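Local atomic coordinates of alpha-1,4-endofucoidanase (Mariniflexile fucanivorans, PDB entry 6DLH), a protein that hydrolyses internal alpha-1,4 linkages of fucoidan, a sulfated fucan, as a retaining glycoside hydrolase of family 107, and carries several bound calcium ions. Residues D74-V78 against F405-D409; S87-P93 against Y147-L153; P93-P98 against V120-E124; G381-V385 against T396-A401; T529-N535 against L612-E617. All blocks are in the same frame, centred on the assembly; numbering follows the deposited sequence.

Contact 1. Residues D74-V78 against F405-D409. With CA (calcium ion), chain H.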
# COMPACT_ATOMS: atom_id res chain seq x y z
N ASP A 74 16.46 1.02 -12.71
CA ASP A 74 17.12 0.58 -13.94
C ASP A 74 16.14 -0.09 -14.91
O ASP A 74 16.53 -0.44 -16.02
CB ASP A 74 18.33 -0.30 -13.61
CG ASP A 74 19.34 -0.39 -14.75
OD1 ASP A 74 19.42 0.56 -15.54
OD2 ASP A 74 20.03 -1.42 -14.83
N ILE A 75 14.87 -0.24 -14.51
CA ILE A 75 13.87 -0.83 -15.39
C ILE A 75 13.16 0.26 -16.19
O ILE A 75 12.30 0.97 -15.67
CB ILE A 75 12.88 -1.72 -14.60
CG1 ILE A 75 13.61 -2.72 -13.70
CG2 ILE A 75 11.94 -2.41 -15.58
CD1 ILE A 75 12.70 -3.56 -12.81
N ARG A 76 13.49 0.36 -17.47
CA ARG A 76 13.12 1.55 -18.23
C ARG A 76 11.86 1.32 -19.08
O ARG A 76 11.28 2.31 -19.52
CB ARG A 76 14.31 2.03 -19.07
CG ARG A 76 15.55 2.33 -18.25
CD ARG A 76 15.44 3.71 -17.64
NE ARG A 76 14.75 3.81 -16.36
CZ ARG A 76 14.09 4.89 -15.93
NH1 ARG A 76 13.77 5.86 -16.76
NH2 ARG A 76 13.74 4.96 -14.66
N THR A 77 11.47 0.05 -19.30
CA THR A 77 10.38 -0.25 -20.23
C THR A 77 9.08 -0.57 -19.51
O THR A 77 8.04 -0.70 -20.16
CB THR A 77 10.72 -1.37 -21.23
OG1 THR A 77 11.02 -2.58 -20.53
CG2 THR A 77 11.86 -1.00 -22.16
N VAL A 78 9.13 -0.69 -18.18
CA VAL A 78 7.92 -0.93 -17.41
C VAL A 78 7.00 0.29 -17.52
O VAL A 78 7.46 1.42 -17.62
CB VAL A 78 8.26 -1.28 -15.94
CG1 VAL A 78 9.08 -0.18 -15.25
CG2 VAL A 78 7.01 -1.62 -15.15
N PHE A 405 12.97 -9.34 -14.41
CA PHE A 405 12.50 -8.07 -14.93
C PHE A 405 13.61 -7.31 -15.65
O PHE A 405 13.37 -6.68 -16.68
CB PHE A 405 11.80 -7.26 -13.83
CG PHE A 405 10.31 -7.16 -14.04
CD1 PHE A 405 9.46 -8.18 -13.64
CD2 PHE A 405 9.75 -6.07 -14.69
CE1 PHE A 405 8.09 -8.11 -13.87
CE2 PHE A 405 8.38 -5.99 -14.92
CZ PHE A 405 7.55 -7.01 -14.50
N GLU A 406 14.84 -7.39 -15.12
CA GLU A 406 15.98 -6.74 -15.75
C GLU A 406 16.32 -7.40 -17.09
O GLU A 406 16.55 -6.70 -18.08
CB GLU A 406 17.18 -6.70 -14.80
CG GLU A 406 17.06 -5.66 -13.70
CD GLU A 406 17.22 -4.21 -14.09
OE1 GLU A 406 17.35 -3.92 -15.30
OE2 GLU A 406 17.22 -3.35 -13.18
N LEU A 407 16.35 -8.74 -17.12
CA LEU A 407 16.60 -9.45 -18.37
C LEU A 407 15.52 -9.07 -19.39
O LEU A 407 15.83 -8.76 -20.54
CB LEU A 407 16.64 -10.96 -18.12
CG LEU A 407 17.83 -11.45 -17.29
CD1 LEU A 407 17.67 -12.91 -16.89
CD2 LEU A 407 19.15 -11.23 -18.02
N THR A 408 14.25 -9.08 -18.96
CA THR A 408 13.14 -8.64 -19.77
C THR A 408 13.37 -7.22 -20.31
O THR A 408 13.11 -6.95 -21.48
CB THR A 408 11.82 -8.72 -18.99
OG1 THR A 408 11.63 -10.07 -18.59
CG2 THR A 408 10.62 -8.24 -19.78
N ASP A 409 13.85 -6.32 -19.44
CA ASP A 409 14.03 -4.92 -19.81
C ASP A 409 15.04 -4.82 -20.95
O ASP A 409 14.78 -4.12 -21.93
CB ASP A 409 14.38 -4.05 -18.60
CG ASP A 409 14.15 -2.55 -18.80
OD1 ASP A 409 13.02 -2.16 -19.13
OD2 ASP A 409 15.10 -1.78 -18.60
CA CA H . 6.71 -0.05 -22.06
O HOH W 1 17.10 -1.18 -10.92
O HOH W 2 6.58 -2.41 -22.69
O HOH W 3 8.57 -0.60 -23.79
O HOH W 4 7.78 2.06 -22.18
O HOH W 5 5.26 0.25 -23.80

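Contact 2. Residues S87-P93 against Y147-L153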
# COMPACT_ATOMS: atom_id res chain seq x y z
N SER A 87 -7.72 -4.96 -0.09
CA SER A 87 -7.02 -6.23 -0.16
C SER A 87 -7.98 -7.32 -0.64
O SER A 87 -9.18 -7.08 -0.75
CB SER A 87 -6.39 -6.55 1.16
OG SER A 87 -5.46 -5.54 1.53
N PRO A 88 -7.49 -8.50 -1.08
CA PRO A 88 -8.39 -9.57 -1.54
C PRO A 88 -9.17 -10.33 -0.46
O PRO A 88 -8.90 -10.19 0.72
CB PRO A 88 -7.44 -10.55 -2.25
CG PRO A 88 -6.07 -10.28 -1.67
CD PRO A 88 -6.07 -8.83 -1.25
N ASN A 89 -10.15 -11.13 -0.90
CA ASN A 89 -10.68 -12.23 -0.10
C ASN A 89 -11.34 -11.67 1.17
O ASN A 89 -12.07 -10.68 1.11
CB ASN A 89 -9.59 -13.27 0.17
CG ASN A 89 -10.09 -14.69 0.28
OD1 ASN A 89 -10.98 -15.10 -0.48
ND2 ASN A 89 -9.52 -15.45 1.19
N ILE A 90 -11.05 -12.30 2.32
CA ILE A 90 -11.64 -11.92 3.59
C ILE A 90 -11.09 -10.57 4.06
O ILE A 90 -11.52 -10.06 5.09
CB ILE A 90 -11.47 -13.01 4.66
CG1 ILE A 90 -9.99 -13.28 4.98
CG2 ILE A 90 -12.20 -14.29 4.25
CD1 ILE A 90 -9.76 -14.27 6.10
N PHE A 91 -10.14 -10.00 3.30
CA PHE A 91 -9.56 -8.71 3.65
C PHE A 91 -10.15 -7.61 2.77
O PHE A 91 -9.66 -6.48 2.77
CB PHE A 91 -8.03 -8.77 3.53
CG PHE A 91 -7.39 -9.87 4.33
CD1 PHE A 91 -7.07 -9.67 5.67
CD2 PHE A 91 -7.14 -11.11 3.76
CE1 PHE A 91 -6.50 -10.69 6.42
CE2 PHE A 91 -6.57 -12.13 4.51
CZ PHE A 91 -6.25 -11.92 5.84
N SER A 92 -11.21 -7.94 2.03
CA SER A 92 -11.83 -6.99 1.11
C SER A 92 -12.34 -5.73 1.81
O SER A 92 -12.45 -4.69 1.15
CB SER A 92 -12.91 -7.63 0.28
OG SER A 92 -14.00 -8.05 1.09
N PRO A 93 -12.72 -5.74 3.11
CA PRO A 93 -13.06 -4.50 3.82
C PRO A 93 -11.90 -3.53 4.07
O PRO A 93 -12.11 -2.32 4.12
CB PRO A 93 -13.62 -4.98 5.17
CG PRO A 93 -14.02 -6.42 4.92
CD PRO A 93 -12.98 -6.93 3.94
N TYR A 147 -6.47 -2.12 -7.58
CA TYR A 147 -7.16 -3.36 -7.26
C TYR A 147 -8.24 -3.10 -6.22
O TYR A 147 -7.98 -2.52 -5.17
CB TYR A 147 -6.19 -4.40 -6.71
CG TYR A 147 -6.86 -5.65 -6.22
CD1 TYR A 147 -7.45 -5.71 -4.96
CD2 TYR A 147 -6.93 -6.79 -7.01
CE1 TYR A 147 -8.09 -6.86 -4.51
CE2 TYR A 147 -7.55 -7.94 -6.58
CZ TYR A 147 -8.13 -7.98 -5.32
OH TYR A 147 -8.74 -9.13 -4.91
N VAL A 148 -9.45 -3.60 -6.52
CA VAL A 148 -10.58 -3.56 -5.60
C VAL A 148 -11.24 -4.93 -5.61
O VAL A 148 -11.58 -5.44 -6.67
CB VAL A 148 -11.59 -2.45 -5.97
CG1 VAL A 148 -12.88 -2.58 -5.17
CG2 VAL A 148 -11.00 -1.05 -5.81
N ASN A 149 -11.39 -5.53 -4.43
CA ASN A 149 -12.16 -6.75 -4.34
C ASN A 149 -13.64 -6.37 -4.32
O ASN A 149 -14.03 -5.45 -3.60
CB ASN A 149 -11.73 -7.63 -3.17
CG ASN A 149 -12.41 -8.97 -3.19
OD1 ASN A 149 -13.56 -9.09 -2.77
ND2 ASN A 149 -11.72 -9.99 -3.68
N SER A 150 -14.43 -7.07 -5.13
CA SER A 150 -15.81 -6.69 -5.41
C SER A 150 -16.69 -6.80 -4.17
O SER A 150 -17.68 -6.07 -4.07
CB SER A 150 -16.36 -7.50 -6.56
OG SER A 150 -15.76 -7.11 -7.79
N TYR A 151 -16.33 -7.70 -3.25
CA TYR A 151 -17.08 -7.93 -2.02
C TYR A 151 -16.94 -6.74 -1.07
O TYR A 151 -17.76 -6.58 -0.17
CB TYR A 151 -16.60 -9.20 -1.30
CG TYR A 151 -17.25 -10.48 -1.77
CD1 TYR A 151 -18.45 -10.92 -1.24
CD2 TYR A 151 -16.65 -11.26 -2.75
CE1 TYR A 151 -19.05 -12.10 -1.67
CE2 TYR A 151 -17.24 -12.44 -3.19
CZ TYR A 151 -18.44 -12.86 -2.66
OH TYR A 151 -19.01 -14.02 -3.10
N ASN A 152 -15.87 -5.96 -1.25
CA ASN A 152 -15.66 -4.69 -0.57
C ASN A 152 -15.93 -4.84 0.93
O ASN A 152 -15.37 -5.73 1.56
CB ASN A 152 -16.32 -3.53 -1.33
CG ASN A 152 -17.84 -3.60 -1.33
OD1 ASN A 152 -18.48 -3.22 -0.36
ND2 ASN A 152 -18.41 -4.09 -2.42
N LEU A 153 -16.81 -3.99 1.48
CA LEU A 153 -17.05 -3.91 2.91
C LEU A 153 -17.92 -5.07 3.42
O LEU A 153 -17.95 -5.34 4.62
CB LEU A 153 -17.65 -2.54 3.25
CG LEU A 153 -16.70 -1.35 3.08
CD1 LEU A 153 -17.47 -0.04 2.98
CD2 LEU A 153 -15.67 -1.29 4.20
O HOH W 6 -13.79 -11.22 -1.10

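Contact 3. Residues P93-P98 against V120-E124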
# COMPACT_ATOMS: atom_id res chain seq x y z
N PRO A 93 -12.72 -5.74 3.11
CA PRO A 93 -13.06 -4.50 3.82
C PRO A 93 -11.90 -3.53 4.07
O PRO A 93 -12.11 -2.32 4.12
CB PRO A 93 -13.62 -4.98 5.17
CG PRO A 93 -14.02 -6.42 4.92
CD PRO A 93 -12.98 -6.93 3.94
N THR A 94 -10.69 -4.07 4.22
CA THR A 94 -9.54 -3.25 4.58
C THR A 94 -9.09 -2.40 3.40
O THR A 94 -8.69 -2.93 2.37
CB THR A 94 -8.41 -4.13 5.15
OG1 THR A 94 -7.87 -4.90 4.07
CG2 THR A 94 -8.88 -5.03 6.27
N HIS A 95 -9.19 -1.07 3.57
CA HIS A 95 -8.80 -0.09 2.57
C HIS A 95 -7.47 0.55 2.97
O HIS A 95 -7.11 0.53 4.14
CB HIS A 95 -9.88 1.00 2.43
CG HIS A 95 -11.14 0.54 1.79
ND1 HIS A 95 -11.91 -0.48 2.33
CD2 HIS A 95 -11.78 0.96 0.68
CE1 HIS A 95 -12.96 -0.68 1.56
NE2 HIS A 95 -12.91 0.20 0.55
N VAL A 96 -6.77 1.13 1.98
CA VAL A 96 -5.47 1.75 2.20
C VAL A 96 -5.56 3.26 1.99
O VAL A 96 -4.54 3.94 2.00
CB VAL A 96 -4.38 1.12 1.31
CG1 VAL A 96 -4.22 -0.37 1.57
CG2 VAL A 96 -4.60 1.39 -0.17
N ALA A 97 -6.78 3.77 1.76
CA ALA A 97 -7.01 5.19 1.55
C ALA A 97 -8.13 5.66 2.48
O ALA A 97 -9.07 4.91 2.72
CB ALA A 97 -7.33 5.47 0.11
N PRO A 98 -8.06 6.90 3.02
CA PRO A 98 -9.00 7.32 4.06
C PRO A 98 -10.36 7.74 3.50
O PRO A 98 -10.44 8.36 2.44
CB PRO A 98 -8.28 8.52 4.69
CG PRO A 98 -7.51 9.13 3.54
CD PRO A 98 -7.10 7.96 2.67
N VAL A 120 -10.55 -0.04 9.32
CA VAL A 120 -10.27 -0.68 8.05
C VAL A 120 -9.96 0.37 7.00
O VAL A 120 -10.09 0.12 5.80
CB VAL A 120 -11.38 -1.65 7.59
CG1 VAL A 120 -11.38 -2.95 8.38
CG2 VAL A 120 -12.77 -1.02 7.58
N ALA A 121 -9.56 1.56 7.46
CA ALA A 121 -8.91 2.54 6.61
C ALA A 121 -7.81 3.23 7.41
O ALA A 121 -7.73 3.07 8.63
CB ALA A 121 -9.93 3.53 6.07
N PRO A 122 -6.89 3.98 6.75
CA PRO A 122 -6.00 4.88 7.48
C PRO A 122 -6.79 6.10 7.95
O PRO A 122 -7.60 6.65 7.19
CB PRO A 122 -4.98 5.28 6.39
CG PRO A 122 -5.77 5.19 5.10
CD PRO A 122 -6.68 4.00 5.30
N ARG A 123 -6.55 6.52 9.20
CA ARG A 123 -7.23 7.66 9.80
C ARG A 123 -6.92 8.91 8.98
O ARG A 123 -5.76 9.22 8.72
CB ARG A 123 -6.81 7.85 11.26
CG ARG A 123 -7.19 6.70 12.18
CD ARG A 123 -6.45 6.80 13.50
NE ARG A 123 -5.16 6.12 13.51
CZ ARG A 123 -4.75 5.27 14.45
NH1 ARG A 123 -5.50 5.00 15.50
NH2 ARG A 123 -3.57 4.68 14.33
N GLU A 124 -7.98 9.62 8.57
CA GLU A 124 -7.88 10.75 7.65
C GLU A 124 -6.91 11.80 8.18
O GLU A 124 -6.33 12.56 7.40
CB GLU A 124 -9.26 11.36 7.42
CG GLU A 124 -9.56 11.66 5.96
CD GLU A 124 -8.87 12.87 5.36
OE1 GLU A 124 -8.55 13.81 6.12
OE2 GLU A 124 -8.65 12.88 4.13

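Contact 4. Residues G381-V385 against T396-A401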
# COMPACT_ATOMS: atom_id res chain seq x y z
N GLY A 381 2.25 -10.38 -11.44
CA GLY A 381 2.26 -10.51 -10.00
C GLY A 381 3.70 -10.68 -9.53
O GLY A 381 4.19 -11.81 -9.47
N THR A 382 4.36 -9.55 -9.23
CA THR A 382 5.76 -9.48 -8.86
C THR A 382 5.89 -9.63 -7.35
O THR A 382 5.29 -8.86 -6.60
CB THR A 382 6.37 -8.14 -9.30
OG1 THR A 382 5.58 -7.07 -8.77
CG2 THR A 382 6.49 -8.01 -10.80
N PRO A 383 6.68 -10.61 -6.84
CA PRO A 383 6.77 -10.85 -5.40
C PRO A 383 7.71 -9.92 -4.63
O PRO A 383 8.86 -9.69 -5.02
CB PRO A 383 7.33 -12.28 -5.34
CG PRO A 383 8.20 -12.39 -6.58
CD PRO A 383 7.51 -11.54 -7.63
N LEU A 384 7.21 -9.41 -3.50
CA LEU A 384 8.04 -8.69 -2.54
C LEU A 384 8.57 -9.69 -1.52
O LEU A 384 8.03 -10.79 -1.40
CB LEU A 384 7.19 -7.60 -1.88
CG LEU A 384 6.49 -6.64 -2.83
CD1 LEU A 384 5.58 -5.69 -2.07
CD2 LEU A 384 7.50 -5.87 -3.68
N VAL A 385 9.60 -9.30 -0.77
CA VAL A 385 10.27 -10.21 0.15
C VAL A 385 9.37 -10.61 1.32
O VAL A 385 9.30 -11.79 1.66
CB VAL A 385 11.63 -9.64 0.61
CG1 VAL A 385 12.18 -10.34 1.85
CG2 VAL A 385 12.65 -9.65 -0.53
N THR A 396 10.20 -4.59 -1.01
CA THR A 396 10.96 -4.53 -2.25
C THR A 396 10.95 -5.92 -2.87
O THR A 396 10.57 -6.88 -2.19
CB THR A 396 12.37 -3.98 -1.99
OG1 THR A 396 12.98 -4.81 -0.99
CG2 THR A 396 12.38 -2.53 -1.55
N LEU A 397 11.38 -6.03 -4.14
CA LEU A 397 11.30 -7.26 -4.91
C LEU A 397 12.24 -8.31 -4.32
O LEU A 397 13.35 -7.99 -3.88
CB LEU A 397 11.69 -7.01 -6.37
CG LEU A 397 10.76 -6.14 -7.21
CD1 LEU A 397 11.37 -5.91 -8.59
CD2 LEU A 397 9.38 -6.78 -7.36
N GLN A 398 11.78 -9.56 -4.35
CA GLN A 398 12.68 -10.71 -4.33
C GLN A 398 13.77 -10.50 -5.37
O GLN A 398 13.50 -10.12 -6.51
CB GLN A 398 11.90 -11.99 -4.66
CG GLN A 398 11.04 -12.50 -3.52
CD GLN A 398 11.85 -13.15 -2.42
OE1 GLN A 398 13.08 -13.23 -2.49
NE2 GLN A 398 11.16 -13.63 -1.40
N PRO A 399 15.05 -10.74 -5.01
CA PRO A 399 16.16 -10.58 -5.95
C PRO A 399 15.90 -11.26 -7.29
O PRO A 399 16.25 -10.71 -8.32
CB PRO A 399 17.33 -11.22 -5.19
CG PRO A 399 17.01 -10.94 -3.74
CD PRO A 399 15.51 -11.15 -3.66
N TYR A 400 15.26 -12.45 -7.29
CA TYR A 400 15.05 -13.16 -8.55
C TYR A 400 14.07 -12.41 -9.45
O TYR A 400 14.22 -12.43 -10.68
CB TYR A 400 14.63 -14.62 -8.36
CG TYR A 400 13.21 -14.84 -7.93
CD1 TYR A 400 12.16 -14.74 -8.84
CD2 TYR A 400 12.90 -15.13 -6.61
CE1 TYR A 400 10.84 -14.91 -8.44
CE2 TYR A 400 11.59 -15.32 -6.21
CZ TYR A 400 10.56 -15.22 -7.13
OH TYR A 400 9.29 -15.42 -6.70
N ALA A 401 13.08 -11.75 -8.85
CA ALA A 401 12.07 -11.06 -9.64
C ALA A 401 12.71 -9.88 -10.36
O ALA A 401 12.44 -9.66 -11.53
CB ALA A 401 10.90 -10.64 -8.76
O HOH W 7 8.41 -13.48 -0.78

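Contact 5. Residues T529-N535 against L612-E617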
# COMPACT_ATOMS: atom_id res chain seq x y z
N THR A 529 15.56 29.37 3.94
CA THR A 529 15.59 28.53 5.13
C THR A 529 14.39 27.58 5.10
O THR A 529 13.26 28.00 4.85
CB THR A 529 15.61 29.37 6.41
OG1 THR A 529 16.63 30.37 6.32
CG2 THR A 529 15.81 28.56 7.67
N PRO A 530 14.59 26.26 5.34
CA PRO A 530 13.47 25.33 5.50
C PRO A 530 12.87 25.56 6.89
O PRO A 530 13.62 25.81 7.83
CB PRO A 530 14.13 23.96 5.35
CG PRO A 530 15.54 24.18 5.88
CD PRO A 530 15.90 25.59 5.45
N VAL A 531 11.54 25.47 6.99
CA VAL A 531 10.81 25.92 8.16
C VAL A 531 9.87 24.83 8.68
O VAL A 531 9.30 24.07 7.89
CB VAL A 531 10.02 27.22 7.88
CG1 VAL A 531 10.91 28.44 7.79
CG2 VAL A 531 9.14 27.09 6.64
N TRP A 532 9.69 24.78 10.00
CA TRP A 532 8.68 23.95 10.64
C TRP A 532 7.33 24.65 10.64
O TRP A 532 7.25 25.87 10.44
CB TRP A 532 9.11 23.59 12.07
CG TRP A 532 10.32 22.71 12.17
CD1 TRP A 532 11.61 23.12 12.33
CD2 TRP A 532 10.35 21.28 12.16
NE1 TRP A 532 12.45 22.03 12.41
CE2 TRP A 532 11.70 20.89 12.31
CE3 TRP A 532 9.37 20.28 12.03
CZ2 TRP A 532 12.09 19.55 12.33
CZ3 TRP A 532 9.76 18.96 12.06
CH2 TRP A 532 11.10 18.60 12.21
N PHE A 533 6.25 23.88 10.85
CA PHE A 533 4.89 24.41 10.84
C PHE A 533 4.68 25.34 12.04
O PHE A 533 4.15 26.44 11.89
CB PHE A 533 3.85 23.29 10.77
CG PHE A 533 2.43 23.73 10.97
CD1 PHE A 533 1.72 24.35 9.95
CD2 PHE A 533 1.80 23.55 12.19
CE1 PHE A 533 0.42 24.78 10.15
CE2 PHE A 533 0.49 23.99 12.39
CZ PHE A 533 -0.20 24.60 11.37
N SER A 534 5.10 24.89 13.23
CA SER A 534 4.99 25.67 14.44
C SER A 534 6.05 25.26 15.46
O SER A 534 6.79 24.30 15.26
CB SER A 534 3.60 25.58 15.03
OG SER A 534 3.37 24.29 15.57
N ASN A 535 6.10 26.02 16.56
CA ASN A 535 7.06 25.85 17.63
C ASN A 535 6.41 26.35 18.92
O ASN A 535 6.20 27.55 19.07
CB ASN A 535 8.36 26.60 17.32
CG ASN A 535 9.45 26.34 18.33
OD1 ASN A 535 9.33 25.47 19.19
ND2 ASN A 535 10.53 27.10 18.24
N LEU A 612 20.93 25.97 4.74
CA LEU A 612 20.28 26.61 5.89
C LEU A 612 19.39 25.59 6.60
O LEU A 612 18.99 24.59 6.00
CB LEU A 612 19.47 27.82 5.41
CG LEU A 612 20.25 28.89 4.63
CD1 LEU A 612 19.30 29.88 3.96
CD2 LEU A 612 21.24 29.61 5.53
N SER A 613 19.07 25.88 7.87
CA SER A 613 18.23 25.03 8.69
C SER A 613 17.47 25.85 9.74
O SER A 613 17.68 27.06 9.84
CB SER A 613 19.03 23.93 9.32
OG SER A 613 19.98 24.46 10.23
N SER A 614 16.59 25.18 10.49
CA SER A 614 15.82 25.77 11.58
C SER A 614 15.33 24.68 12.52
O SER A 614 15.15 23.53 12.12
CB SER A 614 14.67 26.62 11.06
OG SER A 614 13.67 25.83 10.42
N ASP A 615 15.11 25.04 13.79
CA ASP A 615 14.75 24.07 14.82
C ASP A 615 13.29 24.27 15.23
O ASP A 615 12.68 25.29 14.93
CB ASP A 615 15.67 24.17 16.04
CG ASP A 615 17.15 23.96 15.73
OD1 ASP A 615 17.47 23.04 14.94
OD2 ASP A 615 17.97 24.70 16.29
N THR A 616 12.75 23.24 15.89
CA THR A 616 11.49 23.35 16.62
C THR A 616 11.57 22.44 17.84
O THR A 616 12.47 21.62 17.96
CB THR A 616 10.28 23.02 15.74
OG1 THR A 616 9.13 23.52 16.43
CG2 THR A 616 10.10 21.54 15.48
N GLU A 617 10.60 22.62 18.75
CA GLU A 617 10.49 21.77 19.93
C GLU A 617 9.30 20.85 19.72
O GLU A 617 8.21 21.31 19.37
CB GLU A 617 10.34 22.63 21.19
CG GLU A 617 9.99 21.82 22.44
CD GLU A 617 9.61 22.60 23.69
OE1 GLU A 617 9.46 23.85 23.61
OE2 GLU A 617 9.46 21.95 24.75
O HOH W 8 11.23 26.79 11.31

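Contact 1. Residues D74-V78 against F405-D409
Carboxylate oxygen OD1 of Asp-409 is gripped twice by Thr-77, from the backbone N at 2.7 Å and from the hydroxyl OG1, whose modelled separation is too short to be trusted as a measure of strength. The amide N-H comes in on the syn lone pair of OD1, the side that faces the other oxygen. That other oxygen, OD2, takes the N-H of Arg-76 at 2.9 Å in an almost straight bond (173°), although the donor stands 35° out of the carboxylate plane. One side chain of a helix thus reads two successive amides of a loop, and with both oxygens held, the rotation of the carboxylate is fixed. Asp-409 can do so because its CG lies anti to the backbone N (chi1 -161°), which carries the carboxylate to the loop. Next to the carboxylate, CG2 of Ile-75 rests 3.7 Å from Asp-409 OD1, and its CD1 lies 3.9 Å from Phe-405 CB. At the exposed end, water 1 accepts from Asp-74 N and donates to Glu-406 OE2. The same Thr-77 offers its carbonyl O to a calcium ion at 2.4 Å, with four waters and the neighbouring Asp-79 among the other ligands. The loop thus braced joins helix 66-71 to strand 80-84, while helix 399-415 presses Phe-405 against strand 46-49 and packs Thr-408 on helix 361-372.

Contact 2. Residues S87-P93 against Y147-L153
Ser-92 and Asn-152 join two loops that leave neighbouring parallel strands, 80-84 and 143-149, at their C-terminal ends in the parallel-stranded domain, consistent with a beta/alpha barrel like that of GH29 enzymes; in such barrels this end typically carries the active site. The second loop begins with a type I turn from Asn-149 to Asn-152, reinforced by an Asx turn in which Asn-149 OD1 accepts from Tyr-151 N at 3.1 Å. Having its CG anti to the backbone N (chi1 -173°), Asn-149 sends its amide across to the first loop. Its CB packs 3.6 Å from Ser-87 O, and OD1 lies beside Ser-92 CB. Water 6 completes the bridge by donating to both Asn-149 OD1 and Asn-89 O, so OD1 receives two hydrogen bonds. The amide nitrogen ND2 is held by Ser-227 and, weakly, by the hydroxyl of Tyr-147. That hydroxyl, in turn bonded to Asp-226 on strand 222-226, also presses on Pro-88, with Tyr-147 OH 3.3 Å from Pro-88 CB. Amide, phenol and carboxylate therefore form a polar chain across two adjacent strand ends, which holds Asn-149 and Tyr-147 in place where they face the first loop. Further along, Leu-153 CD2 approaches Pro-93 O to 3.7 Å. The direct hydrogen bond between the loops is made by Ser-92 OG, which donates to Asn-152 O at 2.7 Å, in the carbonyl plane and on a lone pair.

Contact 3. Residues P93-P98 against V120-E124
The chi1 of His-95 (-70°) sets CG beside the backbone N, and chi2 (60°) turns ND1 to Pro-93 O, while the amide of the same residue meets Val-120 O across the contact. His-95 N donates to Val-120 O at 2.7 Å and 169°. Val-120 O merely skirts the edge of the imidazole, near its plane, whereas ND1 donates to Pro-93 O at 2.6 Å. This second carbonyl oxygen lies in the ring plane, though the donor stands well above the carbonyl plane of Pro-93. With NE2 held by Tyr-204 of helix 198-216, the imidazole is tied at both nitrogens and its rotation is set. The rest of the contact is van der Waals packing. Val-120 CG1 meets Thr-94 CG2 at 3.9 Å, the two side chains crossing at about a right angle. Farther on, the ring of Pro-122 lies against the backbone of 96-98, CG lying 3.5 Å from Pro-98 N. Pro-98 in turn packs its CB 3.2 Å from Pro-122 O and 3.6 Å from Glu-124 CG, whose chain bends at chi2. A proline ring against the backbone, a second proline beside it and a single backbone bond pair two irregular segments here. The arrangement belongs to a long beta-to-alpha excursion, consistent with a beta/alpha-barrel-type fold, wound between strand 80-84 and helix 129-139 and folded back on itself around helix 100-104.

Contact 4. Residues G381-V385 against T396-A401
Gln-398 lies along segment 381-385. Its CB is 3.8 Å from Pro-383 O, and CG lies alongside both Pro-383 O and Leu-384 O. A bend at chi2 (-75°) then folds the chain over Val-385, CD lying 4.1 Å from Val-385 CG2. At the tip, NE2 donates to water 7 at 2.8 Å, and the water passes the bond on to Leu-384 O. Although Gln-398 holds the N-cap position of helix 399-415, its side-chain amide reaches, through the water, to segment 381-385. Beside it the backbones form one antiparallel bridge, with Leu-384 and Leu-397 as a non-hydrogen-bonded pair. The flanking bonds are Gln-398 N to Pro-383 O and Val-385 N to Thr-396 O, both 3.0 Å long; in the second the donor sits nearly on the C=O axis. The pyrrolidine of Pro-383 fills the angle between bridge and helix, with CG 3.2 Å from Tyr-400 OH and CD 3.7 Å from Ala-401 CB. Tyr-400 OH has its hydrogen bond with Gly-354 O, so against Pro-383 the phenol acts as a packing surface. On the inner side, Leu-397 CD2 reaches Thr-382 CB at 3.8 Å, and both side chains touch Met-48 of strand 46-49. Chemically, the division is plain: backbone bonds set the register, a water lets a helix-start amide reach a backbone carbonyl, and apolar groups close the inner side where the chain passes from strand 394-395 into helix 399-415.

Contact 5. Residues T529-N535 against L612-E617
The two backbones run the same way but make no backbone-to-backbone hydrogen bond, and bow to 6.1 Å between the CA atoms of Val-531 and Ser-614; every direct hydrogen bond between them has a side chain at one end. Ser-614 OG donates to Pro-530 O at 2.6 Å, on a lone pair in the carbonyl plane. Water 8 donates to this same OG and accepts from Trp-532 N. The indole of Trp-532 fills the middle. Its NE1 gives a bent bond (138°) to Ser-614 O at 3.1 Å, met in the ring plane. Over one face of the ring stands the methyl of Thr-616, CG2 lying 3.5 Å from the centroid of the five-membered ring in a CH-pi contact. With chi1 at -164°, the hydroxyl of Thr-616 swings aside and donates to Ser-534 O at 2.7 Å. Asn-535 OD1 then takes Glu-617 N at 3.2 Å. At the other end, Pro-530 CD packs against Leu-612 O, close to the calcium ligands Asp-560 and Asp-609. In this Ig-like domain, segment 529-535 pairs through Val-531 with Tyr-559 of strand 558-559, while strand 613-623 pairs with strand 599-608, whose Phe-605 and Val-607 also touch the indole.

From the N terminus, 74-78 opens the widest loop, which contact 1 closes more than three hundred residues later on helix 399-415. Inside that span, contact 2 joins the loops after strands 80-84 and 143-149, and contact 3 lies within contact 2, sharing Pro-93 and packing His-95 against Leu-153. Contact 4, also within contact 1 but following contacts 2 and 3 in series, closes a short loop at the start of helix 399-415; Thr-382 touches Phe-405 there. Contacts 1 to 4 thus tie together the parallel-stranded, probably catalytic domain, with none crossing another. Contact 5 comes afterwards, about 41 Å from contact 1 between centres, and belongs to an Ig-like domain.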